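Local structure of cytochrome c551 (Achromobacter xylosoxidans, 2ZON) at residues D[7-19]-D[68-82]. The protein is a small c-type cytochrome that carries a haem group and probably shuttles single electrons between redox partners. Numbering follows the deposited sequence.
With HEM (protoporphyrin IX containing Fe), chain K.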
ATOM      1  N   GLN D   7      36.350  11.988  32.256  1.00 25.57           N
ATOM      2  CA  GLN D   7      35.363  12.743  31.435  1.00 24.75           C
ATOM      3  C   GLN D   7      35.317  12.166  30.031  1.00 24.09           C
ATOM      4  O   GLN D   7      36.356  12.023  29.392  1.00 24.64           O
ATOM      5  CB  GLN D   7      35.784  14.212  31.374  1.00 25.55           C
ATOM      6  CG  GLN D   7      34.854  15.121  30.639  1.00 24.85           C
ATOM      7  CD  GLN D   7      35.319  16.563  30.720  1.00 24.63           C
ATOM      8  OE1 GLN D   7      35.144  17.220  31.746  1.00 20.89           O
ATOM      9  NE2 GLN D   7      35.925  17.056  29.637  1.00 22.35           N
ATOM     10  N   LEU D   8      34.111  11.866  29.548  1.00 23.16           N
ATOM     11  CA  LEU D   8      33.929  11.329  28.188  1.00 22.35           C
ATOM     12  C   LEU D   8      34.249  12.346  27.101  1.00 21.79           C
ATOM     13  O   LEU D   8      34.223  13.558  27.337  1.00 21.38           O
ATOM     14  CB  LEU D   8      32.488  10.839  27.992  1.00 21.76           C
ATOM     15  CG  LEU D   8      32.003   9.652  28.833  1.00 22.69           C
ATOM     16  CD1 LEU D   8      30.553   9.382  28.491  1.00 22.80           C
ATOM     17  CD2 LEU D   8      32.856   8.421  28.609  1.00 22.76           C
ATOM     18  N   ASP D   9      34.542  11.841  25.907  1.00 21.11           N
ATOM     19  CA  ASP D   9      34.732  12.687  24.739  1.00 21.26           C
ATOM     20  C   ASP D   9      33.566  12.515  23.754  1.00 21.15           C
ATOM     21  O   ASP D   9      33.106  11.390  23.511  1.00 21.12           O
ATOM     22  CB  ASP D   9      36.074  12.388  24.059  1.00 20.56           C
ATOM     23  CG  ASP D   9      36.421  13.411  22.994  1.00 21.65           C
ATOM     24  OD1 ASP D   9      37.232  14.326  23.267  1.00 20.45           O
ATOM     25  OD2 ASP D   9      35.842  13.334  21.894  1.00 22.12           O
ATOM     26  N   PRO D  10      33.069  13.626  23.203  1.00 20.76           N
ATOM     27  CA  PRO D  10      31.897  13.560  22.321  1.00 20.52           C
ATOM     28  C   PRO D  10      32.122  12.653  21.097  1.00 19.94           C
ATOM     29  O   PRO D  10      31.156  12.113  20.550  1.00 20.30           O
ATOM     30  CB  PRO D  10      31.702  15.019  21.877  1.00 20.49           C
ATOM     31  CG  PRO D  10      32.438  15.838  22.900  1.00 20.67           C
ATOM     32  CD  PRO D  10      33.543  15.012  23.413  1.00 21.70           C
ATOM     33  N   ALA D  11      33.378  12.492  20.677  1.00 19.18           N
ATOM     34  CA  ALA D  11      33.708  11.633  19.525  1.00 18.22           C
ATOM     35  C   ALA D  11      33.268  10.162  19.747  1.00 17.93           C
ATOM     36  O   ALA D  11      32.945   9.442  18.788  1.00 18.15           O
ATOM     37  CB  ALA D  11      35.188  11.709  19.227  1.00 18.54           C
ATOM     38  N   GLY D  12      33.248   9.720  21.007  1.00 17.44           N
ATOM     39  CA  GLY D  12      32.871   8.325  21.318  1.00 17.19           C
ATOM     40  C   GLY D  12      31.398   8.043  21.047  1.00 17.80           C
ATOM     41  O   GLY D  12      31.050   7.138  20.281  1.00 17.67           O
ATOM     42  N   GLU D  13      30.532   8.826  21.682  1.00 17.29           N
ATOM     43  CA  GLU D  13      29.095   8.756  21.419  1.00 17.77           C
ATOM     44  C   GLU D  13      28.774   8.919  19.921  1.00 16.79           C
ATOM     45  O   GLU D  13      27.965   8.181  19.381  1.00 16.96           O
ATOM     46  CB  GLU D  13      28.339   9.807  22.234  1.00 18.34           C
ATOM     47  CG  GLU D  13      26.818   9.713  22.076  1.00 18.56           C
ATOM     48  CD  GLU D  13      26.055  10.721  22.911  1.00 21.30           C
ATOM     49  OE1 GLU D  13      24.816  10.787  22.726  1.00 25.19           O
ATOM     50  OE2 GLU D  13      26.667  11.448  23.746  1.00 23.05           O
ATOM     51  N   LYS D  14      29.424   9.877  19.262  1.00 15.98           N
ATOM     52  CA  LYS D  14      29.209  10.112  17.825  1.00 16.17           C
ATOM     53  C   LYS D  14      29.509   8.850  17.020  1.00 15.97           C
ATOM     54  O   LYS D  14      28.736   8.472  16.135  1.00 16.25           O
ATOM     55  CB  LYS D  14      30.103  11.257  17.333  1.00 16.15           C
ATOM     56  CG  LYS D  14      29.949  11.581  15.866  1.00 17.99           C
ATOM     57  CD  LYS D  14      30.865  12.737  15.517  1.00 22.26           C
ATOM     58  CE  LYS D  14      30.702  13.175  14.068  1.00 26.85           C
ATOM     59  NZ  LYS D  14      31.470  12.295  13.157  1.00 29.29           N
ATOM     60  N   LEU D  15      30.640   8.211  17.312  1.00 16.38           N
ATOM     61  CA  LEU D  15      30.983   6.963  16.637  1.00 16.97           C
ATOM     62  C   LEU D  15      29.942   5.893  16.961  1.00 17.19           C
ATOM     63  O   LEU D  15      29.439   5.183  16.064  1.00 17.19           O
ATOM     64  CB  LEU D  15      32.366   6.485  17.070  1.00 17.45           C
ATOM     65  CG  LEU D  15      33.263   5.688  16.113  1.00 20.72           C
ATOM     66  CD1 LEU D  15      34.030   4.579  16.853  1.00 19.72           C
ATOM     67  CD2 LEU D  15      32.618   5.172  14.809  1.00 19.07           C
ATOM     68  N   TYR D  16      29.591   5.802  18.242  1.00 17.41           N
ATOM     69  CA  TYR D  16      28.613   4.815  18.680  1.00 17.68           C
ATOM     70  C   TYR D  16      27.319   5.000  17.879  1.00 18.04           C
ATOM     71  O   TYR D  16      26.792   4.036  17.321  1.00 18.26           O
ATOM     72  CB  TYR D  16      28.333   4.903  20.193  1.00 18.25           C
ATOM     73  CG  TYR D  16      27.278   3.883  20.579  1.00 17.59           C
ATOM     74  CD1 TYR D  16      27.629   2.575  20.933  1.00 18.61           C
ATOM     75  CD2 TYR D  16      25.920   4.208  20.517  1.00 19.77           C
ATOM     76  CE1 TYR D  16      26.634   1.613  21.240  1.00 18.24           C
ATOM     77  CE2 TYR D  16      24.938   3.267  20.817  1.00 20.20           C
ATOM     78  CZ  TYR D  16      25.295   1.984  21.180  1.00 20.31           C
ATOM     79  OH  TYR D  16      24.292   1.075  21.461  1.00 21.26           O
ATOM     80  N   ARG D  17      26.826   6.244  17.807  1.00 17.53           N
ATOM     81  CA  ARG D  17      25.557   6.532  17.135  1.00 18.52           C
ATOM     82  C   ARG D  17      25.594   6.282  15.622  1.00 18.34           C
ATOM     83  O   ARG D  17      24.559   6.052  15.003  1.00 19.07           O
ATOM     84  CB  ARG D  17      25.146   7.982  17.387  1.00 19.28           C
ATOM     85  CG  ARG D  17      24.098   8.162  18.444  1.00 24.20           C
ATOM     86  CD  ARG D  17      24.561   7.665  19.789  1.00 30.64           C
ATOM     87  NE  ARG D  17      23.565   7.884  20.846  1.00 36.17           N
ATOM     88  CZ  ARG D  17      23.064   9.073  21.174  1.00 36.30           C
ATOM     89  NH1 ARG D  17      23.446  10.164  20.521  1.00 38.20           N
ATOM     90  NH2 ARG D  17      22.186   9.178  22.159  1.00 37.16           N
ATOM     91  N   SER D  18      26.783   6.345  15.035  1.00 17.86           N
ATOM     92  CA  SER D  18      26.907   6.194  13.592  1.00 17.54           C
ATOM     93  C   SER D  18      26.988   4.730  13.184  1.00 17.54           C
ATOM     94  O   SER D  18      26.561   4.373  12.086  1.00 18.31           O
ATOM     95  CB  SER D  18      28.162   6.902  13.107  1.00 18.78           C
ATOM     96  OG  SER D  18      29.299   6.107  13.401  1.00 19.62           O
ATOM     97  N   ALA D  19      27.544   3.892  14.051  1.00 17.69           N
ATOM     98  CA  ALA D  19      27.929   2.531  13.653  1.00 17.79           C
ATOM     99  C   ALA D  19      27.572   1.447  14.669  1.00 18.48           C
ATOM    100  O   ALA D  19      26.695   0.595  14.422  1.00 18.66           O
ATOM    101  CB  ALA D  19      29.423   2.498  13.360  1.00 18.47           C
ATOM    102  N   THR D  68      34.286  -0.345  11.561  1.00 19.98           N
ATOM    103  CA  THR D  68      34.531   1.048  11.196  1.00 19.23           C
ATOM    104  C   THR D  68      35.979   1.251  10.747  1.00 19.49           C
ATOM    105  O   THR D  68      36.802   0.335  10.840  1.00 19.50           O
ATOM    106  CB  THR D  68      34.260   2.005  12.379  1.00 19.44           C
ATOM    107  OG1 THR D  68      35.316   1.878  13.341  1.00 18.18           O
ATOM    108  CG2 THR D  68      32.929   1.698  13.042  1.00 19.12           C
ATOM    109  N   ALA D  69      36.271   2.458  10.266  1.00 19.70           N
ATOM    110  CA  ALA D  69      37.641   2.841   9.929  1.00 19.72           C
ATOM    111  C   ALA D  69      38.149   3.874  10.934  1.00 19.88           C
ATOM    112  O   ALA D  69      39.092   4.621  10.651  1.00 20.60           O
ATOM    113  CB  ALA D  69      37.700   3.404   8.529  1.00 20.04           C
ATOM    114  N   ALA D  70      37.524   3.916  12.108  1.00 19.34           N
ATOM    115  CA  ALA D  70      37.884   4.893  13.147  1.00 19.09           C
ATOM    116  C   ALA D  70      39.281   4.616  13.677  1.00 19.28           C
ATOM    117  O   ALA D  70      39.735   3.471  13.681  1.00 18.56           O
ATOM    118  CB  ALA D  70      36.885   4.838  14.279  1.00 18.76           C
ATOM    119  N   ASP D  71      39.958   5.663  14.140  1.00 18.45           N
ATOM    120  CA  ASP D  71      41.247   5.458  14.763  1.00 18.28           C
ATOM    121  C   ASP D  71      41.130   4.909  16.197  1.00 18.22           C
ATOM    122  O   ASP D  71      40.028   4.863  16.790  1.00 17.26           O
ATOM    123  CB  ASP D  71      42.167   6.698  14.613  1.00 17.91           C
ATOM    124  CG  ASP D  71      41.768   7.877  15.504  1.00 18.87           C
ATOM    125  OD1 ASP D  71      40.862   7.742  16.340  1.00 18.85           O
ATOM    126  OD2 ASP D  71      42.393   8.958  15.354  1.00 21.34           O
ATOM    127  N   GLU D  72      42.255   4.447  16.736  1.00 18.65           N
ATOM    128  CA  GLU D  72      42.261   3.826  18.051  1.00 19.34           C
ATOM    129  C   GLU D  72      41.703   4.756  19.128  1.00 18.93           C
ATOM    130  O   GLU D  72      40.926   4.318  19.981  1.00 18.23           O
ATOM    131  CB  GLU D  72      43.676   3.333  18.392  1.00 20.00           C
ATOM    132  CG  GLU D  72      43.770   2.454  19.626  1.00 23.55           C
ATOM    133  CD  GLU D  72      45.208   2.336  20.112  1.00 29.49           C
ATOM    134  OE1 GLU D  72      46.036   1.766  19.363  1.00 34.07           O
ATOM    135  OE2 GLU D  72      45.519   2.852  21.209  1.00 32.09           O
ATOM    136  N   ALA D  73      42.080   6.042  19.093  1.00 19.01           N
ATOM    137  CA  ALA D  73      41.576   6.994  20.094  1.00 18.64           C
ATOM    138  C   ALA D  73      40.051   7.156  20.041  1.00 18.30           C
ATOM    139  O   ALA D  73      39.399   7.319  21.083  1.00 18.29           O
ATOM    140  CB  ALA D  73      42.255   8.352  19.939  1.00 19.15           C
ATOM    141  N   THR D  74      39.489   7.144  18.831  1.00 17.44           N
ATOM    142  CA  THR D  74      38.054   7.342  18.686  1.00 16.61           C
ATOM    143  C   THR D  74      37.364   6.062  19.168  1.00 16.89           C
ATOM    144  O   THR D  74      36.348   6.120  19.854  1.00 15.92           O
ATOM    145  CB  THR D  74      37.658   7.668  17.236  1.00 17.26           C
ATOM    146  OG1 THR D  74      38.340   8.857  16.808  1.00 17.30           O
ATOM    147  CG2 THR D  74      36.139   7.896  17.113  1.00 17.91           C
ATOM    148  N   LEU D  75      37.921   4.906  18.788  1.00 16.68           N
ATOM    149  CA  LEU D  75      37.393   3.632  19.292  1.00 17.30           C
ATOM    150  C   LEU D  75      37.473   3.553  20.825  1.00 17.89           C
ATOM    151  O   LEU D  75      36.538   3.080  21.470  1.00 17.84           O
ATOM    152  CB  LEU D  75      38.104   2.429  18.644  1.00 17.53           C
ATOM    153  CG  LEU D  75      37.845   2.202  17.150  1.00 17.09           C
ATOM    154  CD1 LEU D  75      38.873   1.259  16.530  1.00 18.10           C
ATOM    155  CD2 LEU D  75      36.454   1.667  16.905  1.00 18.39           C
ATOM    156  N   ARG D  76      38.582   4.010  21.405  1.00 17.69           N
ATOM    157  CA  ARG D  76      38.695   4.051  22.870  1.00 18.39           C
ATOM    158  C   ARG D  76      37.568   4.876  23.485  1.00 17.85           C
ATOM    159  O   ARG D  76      36.973   4.484  24.507  1.00 18.15           O
ATOM    160  CB  ARG D  76      40.049   4.620  23.286  1.00 19.02           C
ATOM    161  CG  ARG D  76      40.202   4.768  24.792  1.00 22.35           C
ATOM    162  CD  ARG D  76      41.555   5.316  25.163  1.00 26.46           C
ATOM    163  NE  ARG D  76      42.584   4.339  24.841  1.00 30.87           N
ATOM    164  CZ  ARG D  76      43.389   4.407  23.789  1.00 33.28           C
ATOM    165  NH1 ARG D  76      44.277   3.443  23.586  1.00 34.88           N
ATOM    166  NH2 ARG D  76      43.314   5.433  22.942  1.00 35.63           N
ATOM    167  N   ALA D  77      37.288   6.022  22.857  1.00 16.96           N
ATOM    168  CA  ALA D  77      36.236   6.926  23.305  1.00 17.04           C
ATOM    169  C   ALA D  77      34.845   6.288  23.212  1.00 16.54           C
ATOM    170  O   ALA D  77      33.992   6.520  24.078  1.00 15.94           O
ATOM    171  CB  ALA D  77      36.288   8.241  22.516  1.00 16.97           C
ATOM    172  N   ALA D  78      34.620   5.483  22.172  1.00 15.67           N
ATOM    173  CA  ALA D  78      33.337   4.807  22.015  1.00 15.88           C
ATOM    174  C   ALA D  78      33.190   3.698  23.055  1.00 16.20           C
ATOM    175  O   ALA D  78      32.113   3.531  23.629  1.00 16.32           O
ATOM    176  CB  ALA D  78      33.170   4.255  20.581  1.00 15.11           C
ATOM    177  N   VAL D  79      34.277   2.962  23.306  1.00 16.50           N
ATOM    178  CA  VAL D  79      34.286   1.962  24.368  1.00 17.07           C
ATOM    179  C   VAL D  79      33.964   2.659  25.700  1.00 17.73           C
ATOM    180  O   VAL D  79      33.121   2.173  26.452  1.00 18.46           O
ATOM    181  CB  VAL D  79      35.594   1.122  24.420  1.00 17.11           C
ATOM    182  CG1 VAL D  79      35.648   0.270  25.695  1.00 17.50           C
ATOM    183  CG2 VAL D  79      35.702   0.213  23.171  1.00 16.56           C
ATOM    184  N   ALA D  80      34.585   3.811  25.948  1.00 17.47           N
ATOM    185  CA  ALA D  80      34.358   4.573  27.172  1.00 18.19           C
ATOM    186  C   ALA D  80      32.894   4.988  27.340  1.00 17.82           C
ATOM    187  O   ALA D  80      32.349   4.909  28.438  1.00 18.64           O
ATOM    188  CB  ALA D  80      35.294   5.792  27.234  1.00 18.34           C
ATOM    189  N   TYR D  81      32.262   5.423  26.253  1.00 17.82           N
ATOM    190  CA  TYR D  81      30.849   5.796  26.267  1.00 18.30           C
ATOM    191  C   TYR D  81      29.985   4.578  26.635  1.00 18.65           C
ATOM    192  O   TYR D  81      29.017   4.677  27.410  1.00 18.33           O
ATOM    193  CB  TYR D  81      30.443   6.340  24.891  1.00 18.59           C
ATOM    194  CG  TYR D  81      28.948   6.490  24.700  1.00 19.90           C
ATOM    195  CD1 TYR D  81      28.241   7.542  25.296  1.00 21.18           C
ATOM    196  CD2 TYR D  81      28.239   5.590  23.901  1.00 20.87           C
ATOM    197  CE1 TYR D  81      26.857   7.687  25.099  1.00 20.89           C
ATOM    198  CE2 TYR D  81      26.878   5.724  23.711  1.00 21.02           C
ATOM    199  CZ  TYR D  81      26.190   6.764  24.310  1.00 21.25           C
ATOM    200  OH  TYR D  81      24.829   6.868  24.092  1.00 22.97           O
ATOM    201  N   MET D  82      30.345   3.431  26.067  1.00 18.85           N
ATOM    202  CA  MET D  82      29.577   2.202  26.294  1.00 19.26           C
ATOM    203  C   MET D  82      29.687   1.752  27.756  1.00 20.00           C
ATOM    204  O   MET D  82      28.663   1.471  28.401  1.00 19.65           O
ATOM    205  CB  MET D  82      30.001   1.122  25.298  1.00 19.62           C
ATOM    206  CG  MET D  82      29.625   1.512  23.876  1.00 19.11           C
ATOM    207  SD  MET D  82      30.191   0.330  22.644  1.00 19.84           S
ATOM    208  CE  MET D  82      29.031  -1.015  22.926  1.00 19.49           C
TER
HETATM  209  CHA HEM K 200      31.136  -7.124  21.932  1.00 19.61           C
HETATM  210  CHB HEM K 200      32.066  -2.431  21.445  1.00 19.71           C
HETATM  211  CHC HEM K 200      30.487  -2.656  16.921  1.00 19.53           C
HETATM  212  CHD HEM K 200      28.589  -6.958  17.848  1.00 21.13           C
HETATM  213  C1A HEM K 200      31.614  -5.848  22.239  1.00 20.60           C
HETATM  214  C2A HEM K 200      32.326  -5.451  23.373  1.00 19.78           C
HETATM  215  C3A HEM K 200      32.586  -4.106  23.212  1.00 19.23           C
HETATM  216  C4A HEM K 200      32.046  -3.702  22.002  1.00 19.33           C
HETATM  217  CMA HEM K 200      33.340  -3.168  24.174  1.00 20.52           C
HETATM  218  CAA HEM K 200      32.717  -6.347  24.544  1.00 21.49           C
HETATM  219  CBA HEM K 200      33.962  -7.141  24.208  1.00 25.94           C
HETATM  220  CGA HEM K 200      33.785  -8.587  24.674  1.00 28.57           C
HETATM  221  O1A HEM K 200      32.702  -9.155  24.415  1.00 30.76           O
HETATM  222  O2A HEM K 200      34.742  -9.080  25.290  1.00 31.07           O
HETATM  223  C1B HEM K 200      31.822  -2.053  20.129  1.00 19.59           C
HETATM  224  C2B HEM K 200      32.140  -0.846  19.532  1.00 17.36           C
HETATM  225  C3B HEM K 200      31.713  -0.900  18.222  1.00 17.94           C
HETATM  226  C4B HEM K 200      31.085  -2.143  18.072  1.00 18.88           C
HETATM  227  CMB HEM K 200      32.905   0.298  20.243  1.00 16.23           C
HETATM  228  CAB HEM K 200      31.786   0.230  17.192  1.00 18.94           C
HETATM  229  CBB HEM K 200      33.199   0.804  16.975  1.00 19.62           C
HETATM  230  C1C HEM K 200      29.760  -3.832  16.721  1.00 19.09           C
HETATM  231  C2C HEM K 200      29.031  -4.213  15.596  1.00 19.93           C
HETATM  232  C3C HEM K 200      28.481  -5.464  15.831  1.00 19.47           C
HETATM  233  C4C HEM K 200      28.891  -5.802  17.128  1.00 20.77           C
HETATM  234  CMC HEM K 200      28.881  -3.355  14.329  1.00 20.16           C
HETATM  235  CAC HEM K 200      27.532  -6.176  14.864  1.00 19.05           C
HETATM  236  CBC HEM K 200      28.059  -6.530  13.467  1.00 17.49           C
HETATM  237  C1D HEM K 200      29.169  -7.463  19.011  1.00 20.16           C
HETATM  238  C2D HEM K 200      29.053  -8.748  19.538  1.00 20.55           C
HETATM  239  C3D HEM K 200      29.777  -8.816  20.708  1.00 20.99           C
HETATM  240  C4D HEM K 200      30.325  -7.546  20.884  1.00 20.41           C
HETATM  241  CMD HEM K 200      28.250  -9.898  18.902  1.00 20.79           C
HETATM  242  CAD HEM K 200      29.975 -10.040  21.631  1.00 23.13           C
HETATM  243  CBD HEM K 200      31.106 -10.917  21.068  1.00 25.68           C
HETATM  244  CGD HEM K 200      31.003 -12.401  21.481  1.00 29.32           C
HETATM  245  O1D HEM K 200      30.956 -12.649  22.705  1.00 30.74           O
HETATM  246  O2D HEM K 200      30.981 -13.263  20.565  1.00 31.23           O
HETATM  247  NA  HEM K 200      31.465  -4.776  21.442  1.00 17.87           N
HETATM  248  NB  HEM K 200      31.184  -2.819  19.222  1.00 16.88           N
HETATM  249  NC  HEM K 200      29.654  -4.811  17.634  1.00 18.79           N
HETATM  250  ND  HEM K 200      29.947  -6.761  19.849  1.00 19.32           N
HETATM  251 FE   HEM K 200      30.552  -4.792  19.581  1.00 19.40          FE
HETATM  252  O   HOH W   1      34.433   9.024  25.457  1.00 29.39           O
HETATM  253  O   HOH W   2      22.773   5.874  22.582  1.00 43.13           O
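Gly-12 and Ala-78 mark where helices 10-19 and 72-82 cross, nearly at right angles (84°); Gly-12 CA lies 3.6 Å from Ala-78 CA. With no side chain in the way, Gly-12 lays its CA against the backbone of Ala-77, 3.4 Å from Ala-77 C, and makes a CA-H...O contact to Ala-77 O. Beyond the crossing, Tyr-81 fits as a knob among Gly-12, Glu-13, Tyr-16 and Arg-17. Its CG is anti to the backbone N (chi1 168°), which swings the ring onto helix 10-19. The extended Glu-13 chain lies over one face, CG 3.6 Å from Tyr-81 CE1, its carboxylate almost parallel to the ring and its OE1 salt-bridged to Arg-17 NH1. Tyr-81 CE2 in turn sits over a face of Tyr-16, 3.7 Å from Tyr-16 CG, with the two ring planes inclined at 52°. A water in the Tyr-81 ring plane bonds to its OH and accepts from Arg-17 NE, tying the phenol to the guanidinium edge. Met-82 SD comes to the edge of the Tyr-16 ring and to 3.5 Å from the haem CHB, and the bend at chi3 turns CE back toward Tyr-16 CE1 and the haem. Toward the start of helix 72-82, Leu-15 CD1 reaches Leu-75 CD2 and, at the crossing itself, Ala-78 CB, each 3.8 Å away, and all three residues line the haem pocket. This near-perpendicular packing of the N- and C-terminal helices beside the haem is the hallmark of the cytochrome c fold.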